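Long-range contacts in putative uncharacterized protein lp_3323 (Lactobacillus plantarum, PDB 3DC7), which is of unknown function but belongs to the GDSL-like, SGNH-type hydrolase family and so probably cleaves ester bonds as a lipase or acylhydrolase: residues A[19-24]-A[48-53]; A[56-61]-A[76-81]; A[87-92]-A[133-138]; A[95-100]-A[146-151]. All coordinates share one frame; numbering follows the deposited sequence.

In the fold
Contact 3 joins two neighbouring strands of the parallel sheet, about 2 Å from the chain's centre. It runs to the GxND-like segment at the strand ends, probably near the active site. Contact 2 reaches the same sheet at strand 56-59, about 14 Å away between centres. Contact 1 lies at the start of the neighbouring strand 24-28 and touches contact 2, with P24 O 3.1 Å from D56 N in a probable hydrogen bond. Contact 4 touches contact 3 through V92 O and F148 CE2, 3.7 Å apart. Contacts 1 and 4 fall on opposite sides of the chain's centre, their centres about 34 Å apart. A bound sodium ion lies about 12 Å from the S136 side chain.

Contact 1: A[19-24]-A[48-53]; sequences VSFKRP and ADWDVE
W50 and F21 each hold CG anti to their own carbonyl carbon (chi1 -66° and -55°). With these torsions the two side chains lie side by side and point the same way. They meet as a T-shaped (edge-to-face) pair, with ring planes at 77°. F21 supplies the edge, and its CD2 lies 3.6 Å from W50 CH2 over the indole face. S20 CA sits over the five-membered ring of W50, 3.7 Å from its centroid, in a CH-pi contact. P24 comes to the rim of the indole instead, with P24 CB 4.1 Å from W50 CZ3. P24 CD packs 3.8 Å from V52 CG1. The indole N-H of W50 is bonded to Q217 of helix 206-223, whose L220 also touches W50.

Polar contacts gather at the other end. E53 N gives K22 O a weak, bent bond of 2.8 Å. R23 and E53 lie alongside each other in a salt bridge, with R23 NH1 3.0 Å from E53 OE1. The oxygen is in the guanidinium plane, but the nitrogen meets the carboxylate from above its plane. R23 NE is held by D82 O. Helix 42-50 ends in a Schellman motif, where D51 has positive phi. The chain then passes beside 19-24 toward strand 56-59. This is the return of a beta-alpha-beta crossover between adjacent parallel strands 24-28 and 56-59, as in the SGNH hydrolase fold.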
loop_
_atom_site.group_PDB
_atom_site.type_symbol
_atom_site.label_atom_id
_atom_site.label_comp_id
_atom_site.label_asym_id
_atom_site.label_seq_id
_atom_site.Cartn_x
_atom_site.Cartn_y
_atom_site.Cartn_z
ATOM N N VAL A 19 -13.104 8.998 11.723
ATOM C CA VAL A 19 -12.280 8.463 12.799
ATOM C C VAL A 19 -11.853 9.594 13.733
ATOM O O VAL A 19 -11.293 10.603 13.284
ATOM C CB VAL A 19 -11.066 7.668 12.263
ATOM C CG1 VAL A 19 -10.280 7.051 13.401
ATOM C CG2 VAL A 19 -11.534 6.569 11.347
ATOM N N SER A 20 -12.171 9.429 15.020
ATOM C CA SER A 20 -11.689 10.319 16.079
ATOM C C SER A 20 -11.390 9.512 17.340
ATOM O O SER A 20 -11.897 8.403 17.501
ATOM C CB SER A 20 -12.701 11.439 16.374
ATOM O OG SER A 20 -13.931 10.912 16.842
ATOM N N PHE A 21 -10.551 10.063 18.217
ATOM C CA PHE A 21 -10.208 9.425 19.496
ATOM C C PHE A 21 -10.268 10.458 20.621
ATOM O O PHE A 21 -10.094 11.652 20.377
ATOM C CB PHE A 21 -8.804 8.814 19.439
ATOM C CG PHE A 21 -8.605 7.857 18.309
ATOM C CD1 PHE A 21 -9.021 6.532 18.422
ATOM C CD2 PHE A 21 -8.012 8.282 17.123
ATOM C CE1 PHE A 21 -8.846 5.647 17.378
ATOM C CE2 PHE A 21 -7.824 7.407 16.074
ATOM C CZ PHE A 21 -8.238 6.085 16.194
ATOM N N LYS A 22 -10.496 10.001 21.848
ATOM C CA LYS A 22 -10.656 10.919 22.982
ATOM C C LYS A 22 -9.368 11.131 23.775
ATOM O O LYS A 22 -9.195 12.172 24.382
ATOM C CB LYS A 22 -11.772 10.436 23.919
ATOM C CG LYS A 22 -13.122 10.197 23.213
ATOM C CD LYS A 22 -14.174 9.504 24.124
ATOM C CE LYS A 22 -13.723 8.125 24.667
ATOM N NZ LYS A 22 -13.108 7.204 23.654
ATOM N N ARG A 23 -8.476 10.141 23.766
ATOM C CA ARG A 23 -7.250 10.167 24.563
ATOM C C ARG A 23 -6.031 9.717 23.756
ATOM O O ARG A 23 -5.379 8.717 24.108
ATOM C CB ARG A 23 -7.408 9.291 25.817
ATOM C CG ARG A 23 -8.322 9.887 26.893
ATOM C CD ARG A 23 -8.614 8.912 28.042
ATOM N NE ARG A 23 -8.906 7.546 27.598
ATOM C CZ ARG A 23 -10.094 7.120 27.176
ATOM N NH1 ARG A 23 -11.136 7.949 27.128
ATOM N NH2 ARG A 23 -10.238 5.858 26.795
ATOM N N PRO A 24 -5.707 10.455 22.671
ATOM C CA PRO A 24 -4.552 10.057 21.856
ATOM C C PRO A 24 -3.233 10.307 22.574
ATOM O O PRO A 24 -3.138 11.211 23.411
ATOM C CB PRO A 24 -4.649 10.971 20.640
ATOM C CG PRO A 24 -5.359 12.195 21.145
ATOM C CD PRO A 24 -6.352 11.676 22.152
ATOM N N ALA A 48 -8.059 19.186 18.173
ATOM C CA ALA A 48 -9.168 20.143 18.093
ATOM C C ALA A 48 -10.370 19.583 17.325
ATOM O O ALA A 48 -11.502 19.657 17.807
ATOM C CB ALA A 48 -8.698 21.455 17.478
ATOM N N ASP A 49 -10.117 19.007 16.149
ATOM C CA ASP A 49 -11.157 18.384 15.328
ATOM C C ASP A 49 -11.838 17.212 16.025
ATOM O O ASP A 49 -13.018 16.952 15.793
ATOM C CB ASP A 49 -10.573 17.878 14.003
ATOM C CG ASP A 49 -10.053 18.995 13.123
ATOM O OD1 ASP A 49 -10.273 20.193 13.451
ATOM O OD2 ASP A 49 -9.413 18.675 12.091
ATOM N N TRP A 50 -11.087 16.494 16.856
ATOM C CA TRP A 50 -11.613 15.316 17.538
ATOM C C TRP A 50 -12.325 15.651 18.845
ATOM O O TRP A 50 -12.990 14.791 19.413
ATOM C CB TRP A 50 -10.492 14.318 17.823
ATOM C CG TRP A 50 -9.858 13.697 16.612
ATOM C CD1 TRP A 50 -10.312 13.744 15.321
ATOM C CD2 TRP A 50 -8.672 12.895 16.591
ATOM N NE1 TRP A 50 -9.464 13.039 14.497
ATOM C CE2 TRP A 50 -8.454 12.504 15.253
ATOM C CE3 TRP A 50 -7.764 12.478 17.574
ATOM C CZ2 TRP A 50 -7.359 11.726 14.871
ATOM C CZ3 TRP A 50 -6.690 11.706 17.197
ATOM C CH2 TRP A 50 -6.495 11.337 15.853
ATOM N N ASP A 51 -12.175 16.893 19.310
ATOM C CA ASP A 51 -12.624 17.332 20.636
ATOM C C ASP A 51 -12.193 16.329 21.695
ATOM O O ASP A 51 -13.015 15.688 22.363
ATOM C CB ASP A 51 -14.139 17.600 20.682
ATOM C CG ASP A 51 -14.568 18.348 21.953
ATOM O OD1 ASP A 51 -14.124 19.507 22.173
ATOM O OD2 ASP A 51 -15.353 17.762 22.738
ATOM N N VAL A 52 -10.880 16.197 21.829
ATOM C CA VAL A 52 -10.294 15.212 22.724
ATOM C C VAL A 52 -10.538 15.580 24.179
ATOM O O VAL A 52 -10.650 16.754 24.541
ATOM C CB VAL A 52 -8.766 15.016 22.455
ATOM C CG1 VAL A 52 -8.537 14.518 21.046
ATOM C CG2 VAL A 52 -7.986 16.317 22.690
ATOM N N GLU A 53 -10.654 14.540 24.988
ATOM C CA GLU A 53 -10.705 14.631 26.428
ATOM C C GLU A 53 -9.312 15.057 26.909
ATOM O O GLU A 53 -9.186 15.948 27.755
ATOM C CB GLU A 53 -11.164 13.270 26.970
ATOM C CG GLU A 53 -10.845 12.929 28.415
ATOM C CD GLU A 53 -11.229 11.480 28.773
ATOM O OE1 GLU A 53 -11.827 10.771 27.914
ATOM O OE2 GLU A 53 -10.930 11.054 29.918
#

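Contact 2: A[56-61]-A[76-81]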
loop_
_atom_site.group_PDB
_atom_site.type_symbol
_atom_site.label_atom_id
_atom_site.label_comp_id
_atom_site.label_asym_id
_atom_site.label_seq_id
_atom_site.Cartn_x
_atom_site.Cartn_y
_atom_site.Cartn_z
ATOM N N ASP A 56 -1.953 13.687 24.921
ATOM C CA ASP A 56 -0.630 13.545 25.532
ATOM C C ASP A 56 0.510 13.655 24.528
ATOM O O ASP A 56 0.636 12.848 23.602
ATOM C CB ASP A 56 -0.536 12.242 26.320
ATOM C CG ASP A 56 -1.513 12.207 27.487
ATOM O OD1 ASP A 56 -2.458 11.392 27.440
ATOM O OD2 ASP A 56 -1.358 13.007 28.442
ATOM N N ASN A 57 1.339 14.669 24.731
ATOM C CA ASN A 57 2.445 14.972 23.840
ATOM C C ASN A 57 3.737 14.386 24.397
ATOM O O ASN A 57 4.259 14.874 25.406
ATOM C CB ASN A 57 2.557 16.487 23.677
ATOM C CG ASN A 57 3.553 16.901 22.605
ATOM O OD1 ASN A 57 4.557 16.231 22.374
ATOM N ND2 ASN A 57 3.294 18.042 21.970
ATOM N N LEU A 58 4.245 13.340 23.741
ATOM C CA LEU A 58 5.508 12.715 24.134
ATOM C C LEU A 58 6.602 12.939 23.083
ATOM O O LEU A 58 7.372 12.036 22.760
ATOM C CB LEU A 58 5.301 11.223 24.394
ATOM C CG LEU A 58 4.287 10.977 25.503
ATOM C CD1 LEU A 58 3.564 9.666 25.308
ATOM C CD2 LEU A 58 4.978 11.050 26.855
ATOM N N GLY A 59 6.652 14.152 22.550
ATOM C CA GLY A 59 7.664 14.516 21.567
ATOM C C GLY A 59 8.836 15.148 22.289
ATOM O O GLY A 59 8.652 15.898 23.248
ATOM N N ILE A 60 10.041 14.828 21.839
ATOM C CA ILE A 60 11.262 15.422 22.371
ATOM C C ILE A 60 12.107 15.765 21.166
ATOM O O ILE A 60 12.381 14.896 20.336
ATOM C CB ILE A 60 12.031 14.437 23.285
ATOM C CG1 ILE A 60 11.197 14.098 24.528
ATOM C CG2 ILE A 60 13.395 15.011 23.698
ATOM C CD1 ILE A 60 11.955 13.297 25.592
ATOM N N SER A 61 12.480 17.037 21.052
ATOM C CA SER A 61 13.375 17.524 20.018
ATOM C C SER A 61 14.619 16.654 19.910
ATOM O O SER A 61 15.281 16.379 20.913
ATOM C CB SER A 61 13.790 18.957 20.342
ATOM O OG SER A 61 14.938 19.349 19.583
ATOM N N TYR A 76 8.564 5.135 25.255
ATOM C CA TYR A 76 7.194 4.666 25.047
ATOM C C TYR A 76 6.509 4.241 26.349
ATOM O O TYR A 76 5.276 4.208 26.418
ATOM C CB TYR A 76 7.173 3.482 24.063
ATOM C CG TYR A 76 7.490 2.134 24.694
ATOM C CD1 TYR A 76 8.787 1.640 24.703
ATOM C CD2 TYR A 76 6.489 1.371 25.290
ATOM C CE1 TYR A 76 9.085 0.398 25.268
ATOM C CE2 TYR A 76 6.769 0.140 25.878
ATOM C CZ TYR A 76 8.072 -0.346 25.863
ATOM O OH TYR A 76 8.356 -1.563 26.450
ATOM N N GLN A 77 7.312 3.894 27.358
ATOM C CA GLN A 77 6.822 3.386 28.644
ATOM C C GLN A 77 6.153 4.488 29.467
ATOM O O GLN A 77 5.503 4.204 30.478
ATOM C CB GLN A 77 7.958 2.726 29.433
ATOM C CG GLN A 77 8.688 1.649 28.634
ATOM C CD GLN A 77 9.651 0.784 29.448
ATOM O OE1 GLN A 77 9.820 -0.403 29.157
ATOM N NE2 GLN A 77 10.304 1.373 30.443
ATOM N N ALA A 78 6.289 5.737 29.007
ATOM C CA ALA A 78 5.604 6.889 29.618
ATOM C C ALA A 78 4.218 7.184 29.029
ATOM O O ALA A 78 3.520 8.085 29.503
ATOM C CB ALA A 78 6.489 8.146 29.541
ATOM N N ILE A 79 3.836 6.448 27.985
ATOM C CA ILE A 79 2.491 6.553 27.407
ATOM C C ILE A 79 1.466 6.192 28.500
ATOM O O ILE A 79 1.625 5.176 29.194
ATOM C CB ILE A 79 2.338 5.660 26.115
ATOM C CG1 ILE A 79 3.230 6.179 24.974
ATOM C CG2 ILE A 79 0.893 5.575 25.642
ATOM C CD1 ILE A 79 3.430 5.167 23.823
ATOM N N PRO A 80 0.435 7.043 28.683
ATOM C CA PRO A 80 -0.614 6.798 29.694
ATOM C C PRO A 80 -1.289 5.439 29.520
ATOM O O PRO A 80 -1.539 5.005 28.382
ATOM C CB PRO A 80 -1.623 7.908 29.419
ATOM C CG PRO A 80 -0.851 8.968 28.717
ATOM C CD PRO A 80 0.203 8.295 27.933
ATOM N N GLU A 81 -1.582 4.771 30.632
ATOM C CA GLU A 81 -2.186 3.428 30.591
ATOM C C GLU A 81 -3.559 3.366 29.873
ATOM O O GLU A 81 -3.914 2.341 29.276
ATOM C CB GLU A 81 -2.234 2.803 31.994
ATOM C CG GLU A 81 -1.063 1.836 32.263
ATOM C CD GLU A 81 -0.326 2.084 33.594
ATOM O OE1 GLU A 81 -0.977 2.473 34.597
ATOM O OE2 GLU A 81 0.917 1.873 33.637
#
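L58 packs on I79 where strand 56-59, outermost in the chain's parallel sheet, meets the turn after helix 72-75. The fold is the alpha/beta type of the SGNH hydrolases, and this turn leads on to strand 85-89. The contact is close in two places. L58 CD1 stands 3.5 Å from I79 CG1, and the two side chains cross at about a right angle. I79 is buried and also lies on A25 and L123, so this end of the contact joins the core. D56 and P80 approach from opposite directions, with D56 OD1 3.2 Å from P80 CG. The same oxygen makes a salt bridge to R54 NE, and R54 also touches P80. With an alanine at D56, R54 would probably be left without its acid, and a gap would be likely to open beside the proline ring.

Toward solvent the packing thins. L58 CD2 is 4.2 Å from the methyl CB of exposed A78, and L58 CD1 is 4.5 Å from P80 CD. No hydrogen bond links the two segments. N57 forms an Asx turn at the end of the strand: N57 OD1 accepts from G59 N at 3.0 Å, with an N-H...O angle of 151°.

Contact 3: A[87-92]-A[133-138]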
loop_
_atom_site.group_PDB
_atom_site.type_symbol
_atom_site.label_atom_id
_atom_site.label_comp_id
_atom_site.label_asym_id
_atom_site.label_seq_id
_atom_site.Cartn_x
_atom_site.Cartn_y
_atom_site.Cartn_z
ATOM N N ALA A 87 0.199 6.986 18.393
ATOM C CA ALA A 87 0.914 7.303 17.174
ATOM C C ALA A 87 2.415 7.456 17.461
ATOM O O ALA A 87 2.815 8.105 18.440
ATOM C CB ALA A 87 0.358 8.566 16.570
ATOM N N VAL A 88 3.236 6.836 16.618
ATOM C CA VAL A 88 4.685 7.006 16.687
ATOM C C VAL A 88 5.197 7.660 15.414
ATOM O O VAL A 88 4.953 7.173 14.306
ATOM C CB VAL A 88 5.424 5.678 16.941
ATOM C CG1 VAL A 88 6.938 5.906 17.026
ATOM C CG2 VAL A 88 4.885 5.007 18.204
ATOM N N PHE A 89 5.900 8.771 15.586
ATOM C CA PHE A 89 6.377 9.564 14.467
ATOM C C PHE A 89 7.901 9.738 14.601
ATOM O O PHE A 89 8.391 10.714 15.171
ATOM C CB PHE A 89 5.616 10.896 14.457
ATOM C CG PHE A 89 5.741 11.689 13.175
ATOM C CD1 PHE A 89 6.813 11.507 12.307
ATOM C CD2 PHE A 89 4.807 12.657 12.876
ATOM C CE1 PHE A 89 6.934 12.261 11.158
ATOM C CE2 PHE A 89 4.917 13.428 11.719
ATOM C CZ PHE A 89 5.976 13.229 10.860
ATOM N N GLY A 90 8.650 8.765 14.100
ATOM C CA GLY A 90 10.097 8.757 14.283
ATOM C C GLY A 90 10.885 8.160 13.133
ATOM O O GLY A 90 10.305 7.630 12.179
ATOM N N GLY A 91 12.213 8.262 13.229
ATOM C CA GLY A 91 13.119 7.720 12.224
ATOM C C GLY A 91 13.972 8.760 11.507
ATOM O O GLY A 91 15.045 8.431 10.993
ATOM N N VAL A 92 13.504 10.007 11.457
ATOM C CA VAL A 92 14.239 11.019 10.722
ATOM C C VAL A 92 15.531 11.409 11.437
ATOM O O VAL A 92 16.533 11.698 10.785
ATOM C CB VAL A 92 13.382 12.255 10.338
ATOM C CG1 VAL A 92 13.330 13.285 11.460
ATOM C CG2 VAL A 92 13.968 12.891 9.086
ATOM N N LEU A 133 -0.643 3.504 15.027
ATOM C CA LEU A 133 0.025 3.614 13.747
ATOM C C LEU A 133 1.434 4.194 13.848
ATOM O O LEU A 133 1.755 4.944 14.780
ATOM C CB LEU A 133 -0.836 4.342 12.699
ATOM C CG LEU A 133 -1.279 5.805 12.737
ATOM C CD1 LEU A 133 -0.314 6.685 13.447
ATOM C CD2 LEU A 133 -1.428 6.304 11.323
ATOM N N PHE A 134 2.268 3.824 12.882
ATOM C CA PHE A 134 3.621 4.344 12.741
ATOM C C PHE A 134 3.670 5.325 11.590
ATOM O O PHE A 134 3.227 5.010 10.485
ATOM C CB PHE A 134 4.607 3.202 12.487
ATOM C CG PHE A 134 5.323 2.742 13.718
ATOM C CD1 PHE A 134 6.702 2.843 13.808
ATOM C CD2 PHE A 134 4.612 2.227 14.803
ATOM C CE1 PHE A 134 7.374 2.426 14.951
ATOM C CE2 PHE A 134 5.275 1.814 15.956
ATOM C CZ PHE A 134 6.654 1.914 16.027
ATOM N N ILE A 135 4.195 6.517 11.859
ATOM C CA ILE A 135 4.321 7.558 10.837
ATOM C C ILE A 135 5.803 7.792 10.561
ATOM O O ILE A 135 6.562 8.079 11.480
ATOM C CB ILE A 135 3.643 8.882 11.276
ATOM C CG1 ILE A 135 2.175 8.635 11.670
ATOM C CG2 ILE A 135 3.719 9.886 10.163
ATOM C CD1 ILE A 135 1.593 9.720 12.536
ATOM N N SER A 136 6.220 7.651 9.306
ATOM C CA SER A 136 7.603 7.997 8.939
ATOM C C SER A 136 7.658 9.280 8.103
ATOM O O SER A 136 6.740 9.568 7.332
ATOM C CB SER A 136 8.281 6.841 8.219
ATOM O OG SER A 136 7.616 6.538 7.010
ATOM N N ALA A 137 8.749 10.026 8.248
ATOM C CA ALA A 137 8.855 11.407 7.773
ATOM C C ALA A 137 9.021 11.595 6.276
ATOM O O ALA A 137 9.456 10.703 5.557
ATOM C CB ALA A 137 9.986 12.115 8.498
ATOM N N ILE A 138 8.661 12.794 5.835
ATOM C CA ILE A 138 8.951 13.322 4.501
ATOM C C ILE A 138 10.455 13.239 4.170
ATOM O O ILE A 138 11.309 13.360 5.068
ATOM C CB ILE A 138 8.436 14.782 4.413
ATOM C CG1 ILE A 138 6.914 14.796 4.619
ATOM C CG2 ILE A 138 8.809 15.454 3.068
ATOM C CD1 ILE A 138 6.412 16.019 5.316
#
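Two central strands of the parallel sheet meet here: A87 to F89 run beside L133 to I135, and the axes of 87-89 and 133-136 come within 4.7 Å. V88 is gripped through both of its backbone polar atoms. V88 N donates to L133 O at 3.0 Å, and V88 O accepts from I135 N at 2.6 Å in a nearly straight bond. Beyond them G90 N makes only a weak bond to I135 O.

A87, F89, L133 and I135 share one face of the sheet. A87 CB touches L133 CD1 at 3.7 Å. F89 has CG anti to its backbone N (chi1 -166°), which swings the ring over the neighbouring strand. I135 CG2 sits squarely above the ring, 3.8 Å from its centroid, in a CH-pi contact. A137 CA meets the same ring at its edge, 4.0 Å from F89 CE1. L180 and helix 206-223 cover this face. V88 and F134 lie on the other face, where F134 packs against helix 112-126.

Past the strands, V92 CB packs on A137 CB at 3.9 Å. S136 OG is hydrogen-bonded to E163 and H177. G91 is the N-cap of helix 92-96, and its positive phi would jam a side chain against the preceding carbonyl. G91 and V92 begin the GVND sequence. It matches block III (GxND) of SGNH hydrolases, whose active sites lie at the C-terminal ends of such parallel strands.

Contact 4: A[95-100]-A[146-151]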
loop_
_atom_site.group_PDB
_atom_site.type_symbol
_atom_site.label_atom_id
_atom_site.label_comp_id
_atom_site.label_asym_id
_atom_site.label_seq_id
_atom_site.Cartn_x
_atom_site.Cartn_y
_atom_site.Cartn_z
ATOM N N TYR A 95 17.974 8.528 11.013
ATOM C CA TYR A 95 18.676 8.771 9.746
ATOM C C TYR A 95 19.701 9.914 9.873
ATOM O O TYR A 95 20.890 9.698 9.688
ATOM C CB TYR A 95 17.708 9.035 8.576
ATOM C CG TYR A 95 18.397 9.600 7.344
ATOM C CD1 TYR A 95 19.253 8.805 6.571
ATOM C CD2 TYR A 95 18.229 10.938 6.978
ATOM C CE1 TYR A 95 19.910 9.323 5.464
ATOM C CE2 TYR A 95 18.880 11.462 5.870
ATOM C CZ TYR A 95 19.715 10.652 5.121
ATOM O OH TYR A 95 20.343 11.158 4.011
ATOM N N GLY A 96 19.230 11.106 10.226
ATOM C CA GLY A 96 20.053 12.308 10.196
ATOM C C GLY A 96 21.103 12.433 11.286
ATOM O O GLY A 96 22.071 13.163 11.133
ATOM N N ARG A 97 20.919 11.725 12.395
ATOM C CA ARG A 97 21.903 11.777 13.472
ATOM C C ARG A 97 22.699 10.466 13.571
ATOM O O ARG A 97 23.289 10.156 14.606
ATOM C CB ARG A 97 21.234 12.161 14.793
ATOM C CG ARG A 97 20.275 13.350 14.655
ATOM C CD ARG A 97 19.695 13.790 15.985
ATOM N NE ARG A 97 20.605 14.683 16.691
ATOM C CZ ARG A 97 20.410 15.145 17.922
ATOM N NH1 ARG A 97 19.340 14.778 18.612
ATOM N NH2 ARG A 97 21.308 15.955 18.482
ATOM N N ASP A 98 22.705 9.705 12.481
ATOM C CA ASP A 98 23.576 8.549 12.336
ATOM C C ASP A 98 23.355 7.454 13.393
ATOM O O ASP A 98 24.301 7.022 14.069
ATOM C CB ASP A 98 25.061 8.999 12.262
ATOM C CG ASP A 98 25.350 9.903 11.048
ATOM O OD1 ASP A 98 24.802 9.622 9.961
ATOM O OD2 ASP A 98 26.136 10.880 11.162
ATOM N N GLN A 99 22.113 6.993 13.529
ATOM C CA GLN A 99 21.851 5.742 14.255
ATOM C C GLN A 99 22.258 4.574 13.350
ATOM O O GLN A 99 21.799 4.495 12.212
ATOM C CB GLN A 99 20.373 5.635 14.648
ATOM C CG GLN A 99 19.981 4.395 15.482
ATOM C CD GLN A 99 20.455 4.479 16.923
ATOM O OE1 GLN A 99 21.238 3.635 17.396
ATOM N NE2 GLN A 99 19.999 5.509 17.631
ATOM N N PRO A 100 23.143 3.667 13.834
ATOM C CA PRO A 100 23.433 2.520 12.967
ATOM C C PRO A 100 22.120 1.867 12.566
ATOM O O PRO A 100 21.202 1.770 13.392
ATOM C CB PRO A 100 24.261 1.590 13.862
ATOM C CG PRO A 100 24.941 2.537 14.828
ATOM C CD PRO A 100 23.892 3.598 15.107
ATOM N N GLY A 146 24.699 19.064 9.944
ATOM C CA GLY A 146 25.159 17.722 10.312
ATOM C C GLY A 146 24.989 16.735 9.170
ATOM O O GLY A 146 25.282 17.074 8.017
ATOM N N SER A 147 24.504 15.533 9.483
ATOM C CA SER A 147 24.313 14.480 8.484
ATOM C C SER A 147 22.888 14.450 7.941
ATOM O O SER A 147 22.428 13.409 7.439
ATOM C CB SER A 147 24.654 13.106 9.056
ATOM O OG SER A 147 25.988 13.047 9.538
ATOM N N PHE A 148 22.189 15.580 8.048
ATOM C CA PHE A 148 20.844 15.685 7.511
ATOM C C PHE A 148 20.913 16.040 6.028
ATOM O O PHE A 148 20.956 17.208 5.661
ATOM C CB PHE A 148 20.030 16.718 8.291
ATOM C CG PHE A 148 19.573 16.243 9.635
ATOM C CD1 PHE A 148 20.356 16.457 10.768
ATOM C CD2 PHE A 148 18.350 15.601 9.777
ATOM C CE1 PHE A 148 19.928 16.027 12.022
ATOM C CE2 PHE A 148 17.912 15.164 11.021
ATOM C CZ PHE A 148 18.706 15.380 12.150
ATOM N N SER A 149 20.927 15.021 5.182
ATOM C CA SER A 149 21.209 15.210 3.757
ATOM C C SER A 149 20.100 14.623 2.880
ATOM O O SER A 149 19.396 13.689 3.277
ATOM C CB SER A 149 22.591 14.603 3.428
ATOM O OG SER A 149 22.825 14.409 2.043
ATOM N N ALA A 150 19.944 15.178 1.684
ATOM C CA ALA A 150 18.994 14.647 0.722
ATOM C C ALA A 150 19.509 13.347 0.084
ATOM O O ALA A 150 18.758 12.638 -0.590
ATOM C CB ALA A 150 18.681 15.696 -0.339
ATOM N N VAL A 151 20.779 13.029 0.328
ATOM C CA VAL A 151 21.473 11.932 -0.352
ATOM C C VAL A 151 21.763 10.736 0.587
ATOM O O VAL A 151 21.056 9.723 0.525
ATOM C CB VAL A 151 22.790 12.438 -1.050
ATOM C CG1 VAL A 151 23.461 11.321 -1.833
ATOM C CG2 VAL A 151 22.508 13.617 -1.975
#
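Two side-chain hydrogen bonds tie Y95 and D98 to the loop 146-151. S147 OG donates to D98 OD2 at 2.7 Å, on the syn side of the carboxylate and 22° out of its plane. The Y95 ring stands trans to the backbone N (chi1 167°), and from there the phenol reaches the loop. Y95 OH donates to S149 O at 2.8 Å, from above the carbonyl plane. S149 is itself set by an ST turn, with S149 OG accepting from V151 N at 3.0 Å.

Helix 92-96 carries N93 and D94, the ND of the GxND motif. It ends in a Schellman motif, in which D98 has positive phi. Replacing D98 by an alanine would probably leave the S147 hydroxyl without its acceptor and remove the weak bond from G154 N.

The apolar contacts centre on F148. G96 CA lies over the middle of its ring, 3.7 Å from the centroid, so close that a CB on G96 would clash with F148 CE2. The R97 side chain crosses that of F148 obliquely, with R97 CG 3.6 Å from F148 CZ. The far end of R97 leaves the ring: NH1 bonds to G62 O, and the guanidinium makes a cation-pi contact with Y69. F144 meets F148 edge-to-face.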